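Local coordinates for protein neuraminidase (Bacteroides thetaiotaomicron, PDB 5MUL) that binds glucuronic acid and is probably a beta-propeller rhamnosidase of a glycoside hydrolase family, at residues S385-T388 and E389-K392. Numbering follows the deposited sequence. Where two conformers were deposited one is given.
With BDP (beta-D-glucopyranuronic acid), chain B.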
ATOM      1  N   SER A 385       0.175  -7.707  -2.676  1.00 14.58           N
ATOM      2  CA  SER A 385      -0.852  -6.774  -2.265  1.00 16.05           C
ATOM      3  C   SER A 385      -1.969  -7.607  -1.666  1.00 15.06           C
ATOM      4  O   SER A 385      -2.100  -8.807  -1.971  1.00 16.11           O
ATOM      5  CB  SER A 385      -1.381  -5.918  -3.396  1.00 19.10           C
ATOM      6  OG  SER A 385      -1.905  -6.701  -4.437  1.00 22.95           O
ATOM      7  N   HIS A 386      -2.747  -7.004  -0.796  1.00 13.43           N
ATOM      8  CA  HIS A 386      -3.768  -7.711  -0.021  1.00 13.50           C
ATOM      9  C   HIS A 386      -4.987  -6.861   0.138  1.00 13.39           C
ATOM     10  O   HIS A 386      -4.964  -5.646  -0.075  1.00 13.54           O
ATOM     11  CB  HIS A 386      -3.229  -8.190   1.349  1.00 13.97           C
ATOM     12  CG  HIS A 386      -3.196  -7.131   2.418  1.00 14.76           C
ATOM     13  ND1 HIS A 386      -2.234  -6.133   2.457  1.00 17.07           N
ATOM     14  CD2 HIS A 386      -3.992  -6.934   3.493  1.00 14.84           C
ATOM     15  CE1 HIS A 386      -2.460  -5.369   3.515  1.00 15.72           C
ATOM     16  NE2 HIS A 386      -3.529  -5.809   4.146  1.00 16.49           N
ATOM     17  N   ASP A 387      -6.076  -7.485   0.553  1.00 12.19           N
ATOM     18  CA  ASP A 387      -7.338  -6.818   0.785  1.00 12.24           C
ATOM     19  C   ASP A 387      -7.285  -6.229   2.185  1.00 12.66           C
ATOM     20  O   ASP A 387      -7.553  -6.892   3.201  1.00 11.85           O
ATOM     21  CB  ASP A 387      -8.471  -7.845   0.630  1.00 11.95           C
ATOM     22  CG  ASP A 387      -9.820  -7.253   0.645  1.00 12.69           C
ATOM     23  OD1 ASP A 387     -10.058  -6.199   1.270  1.00 12.42           O
ATOM     24  OD2 ASP A 387     -10.726  -7.897   0.062  1.00 13.03           O
ATOM     25  N   THR A 388      -6.930  -4.954   2.243  1.00 13.42           N
ATOM     26  CA  THR A 388      -6.776  -4.237   3.495  0.50 13.90           C
ATOM     27  C   THR A 388      -8.077  -4.267   4.340  1.00 14.06           C
ATOM     28  O   THR A 388      -8.061  -4.458   5.564  1.00 14.34           O
ATOM     29  CB  THR A 388      -6.241  -2.802   3.158  0.50 15.17           C
ATOM     30  OG1 THR A 388      -4.934  -2.923   2.559  0.50 15.72           O
ATOM     31  CG2 THR A 388      -6.150  -1.913   4.357  0.50 18.01           C
ATOM     32  N   GLU A 389      -9.221  -4.029   3.705  1.00 13.25           N
ATOM     33  CA  GLU A 389     -10.451  -3.925   4.430  1.00 15.05           C
ATOM     34  C   GLU A 389     -10.927  -5.268   4.956  1.00 14.63           C
ATOM     35  O   GLU A 389     -11.482  -5.353   6.050  1.00 15.68           O
ATOM     36  CB  GLU A 389     -11.501  -3.222   3.575  1.00 16.34           C
ATOM     37  CG  GLU A 389     -11.057  -1.816   3.184  1.00 17.99           C
ATOM     38  CD  GLU A 389     -10.688  -1.006   4.417  1.00 19.52           C
ATOM     39  OE1 GLU A 389     -11.594  -0.793   5.224  1.00 20.57           O
ATOM     40  OE2 GLU A 389      -9.492  -0.620   4.558  1.00 19.37           O
ATOM     41  N   LEU A 390     -10.717  -6.324   4.165  1.00 13.69           N
ATOM     42  CA  LEU A 390     -11.084  -7.647   4.622  1.00 13.70           C
ATOM     43  C   LEU A 390     -10.340  -8.006   5.912  1.00 13.46           C
ATOM     44  O   LEU A 390     -10.937  -8.600   6.831  1.00 13.83           O
ATOM     45  CB  LEU A 390     -10.842  -8.675   3.530  1.00 13.58           C
ATOM     46  CG  LEU A 390     -11.298 -10.092   3.909  1.00 14.16           C
ATOM     47  CD1 LEU A 390     -12.803 -10.213   4.120  1.00 14.87           C
ATOM     48  CD2 LEU A 390     -10.808 -11.054   2.852  1.00 14.78           C
ATOM     49  N   TRP A 391      -9.053  -7.664   6.020  1.00 13.36           N
ATOM     50  CA  TRP A 391      -8.311  -7.917   7.252  1.00 13.63           C
ATOM     51  C   TRP A 391      -8.863  -7.107   8.410  1.00 13.96           C
ATOM     52  O   TRP A 391      -9.138  -7.640   9.499  1.00 14.39           O
ATOM     53  CB  TRP A 391      -6.817  -7.597   7.103  1.00 13.66           C
ATOM     54  CG  TRP A 391      -6.090  -7.911   8.372  1.00 13.79           C
ATOM     55  CD1 TRP A 391      -5.686  -7.023   9.327  1.00 13.77           C
ATOM     56  CD2 TRP A 391      -5.787  -9.217   8.879  1.00 13.96           C
ATOM     57  NE1 TRP A 391      -5.098  -7.704  10.368  1.00 14.15           N
ATOM     58  CE2 TRP A 391      -5.186  -9.045  10.138  1.00 14.48           C
ATOM     59  CE3 TRP A 391      -5.989 -10.524   8.390  1.00 15.26           C
ATOM     60  CZ2 TRP A 391      -4.713 -10.116  10.871  1.00 15.32           C
ATOM     61  CZ3 TRP A 391      -5.517 -11.589   9.117  1.00 16.28           C
ATOM     62  CH2 TRP A 391      -4.916 -11.383  10.359  1.00 15.93           C
ATOM     63  N   LYS A 392      -9.122  -5.828   8.180  1.00 14.67           N
ATOM     64  CA  LYS A 392      -9.648  -5.011   9.288  1.00 16.50           C
ATOM     65  C   LYS A 392     -11.001  -5.489   9.790  1.00 17.97           C
ATOM     66  O   LYS A 392     -11.262  -5.459  10.991  1.00 19.00           O
ATOM     67  CB  LYS A 392      -9.851  -3.591   8.849  1.00 16.53           C
ATOM     68  CG  LYS A 392      -8.589  -2.854   8.563  1.00 17.45           C
ATOM     69  CD  LYS A 392      -9.033  -1.542   7.948  1.00 20.03           C
ATOM     70  CE  LYS A 392      -7.905  -0.744   7.442  1.00 20.62           C
ATOM     71  NZ  LYS A 392      -8.468   0.551   6.912  1.00 19.95           N
TER
HETATM   72  C1  BDP B 501     -12.027   3.664   8.767  1.00 21.89           C
HETATM   73  C2  BDP B 501     -11.560   2.217   8.801  1.00 21.58           C
HETATM   74  C3  BDP B 501     -12.291   1.451   7.700  1.00 21.53           C
HETATM   75  C4  BDP B 501     -13.807   1.688   7.791  1.00 21.65           C
HETATM   76  C5  BDP B 501     -14.126   3.167   7.759  1.00 21.50           C
HETATM   77  C6  BDP B 501     -15.604   3.431   7.839  1.00 23.94           C
HETATM   78  O2  BDP B 501     -10.144   2.107   8.573  1.00 19.51           O
HETATM   79  O3  BDP B 501     -11.961   0.070   7.785  1.00 21.71           O
HETATM   80  O4  BDP B 501     -14.443   1.044   6.690  1.00 24.17           O
HETATM   81  O5  BDP B 501     -13.469   3.742   8.881  1.00 20.88           O
HETATM   82  O6A BDP B 501     -16.167   3.331   8.952  1.00 26.22           O
HETATM   83  O1  BDP B 501     -11.450   4.352   9.877  1.00 23.45           O
HETATM   84  O6B BDP B 501     -16.217   3.739   6.796  1.00 23.22           O
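The carboxylate of Asp387 turns one face to Leu390, whose backbone N and CB both lie over that face, while OD2 at the far end accepts hydrogen bonds from Thr47 and Gln52. This is an N-cap: OD1 takes the bond from Leu390 N at 3.0 Å, and the donor stands 60° out of the carboxylate plane. Leu390 CB, 3.4 Å from Asp387 CG, packs on the same face. A chi1 of -171° sets Asp387 CG opposite the backbone N and brings the carboxylate over the first turn of helix 388-394, a short helix in the interior of the beta-propeller. Helical bonds follow the cap: Trp391 N to Asp387 O, and Lys392 N to Thr388 O at 3.1 Å. The indole of Trp391 leads away from 385-388, its NE1 donating to Val338 O. Thr388 and Lys392 side chains lie side by side, pointing the same way, with CG2 of Thr388 3.7 Å from CE of Lys392.

The second carboxylate, of Glu389, works at the glucuronate site. OE1 receives the sugar hydroxyl O3 at 2.7 Å, and OE2 offers its syn lone pair to Lys392 NZ at 2.8 Å in a salt bridge. A bend at chi2 (-54°) curls the Glu389 chain back toward the lysine. Were Glu389 an alanine, O3 would probably lose this acceptor and Lys392 NZ its salt-bridge partner, leaving the ammonium less firmly positioned. Lys392 runs extended beyond CG, with Tyr201 in cation-pi contact; NZ also donates to Val202 O and, at 2.8 Å, to sugar O2. CD of Lys392 approaches sugar O3 to 3.3 Å.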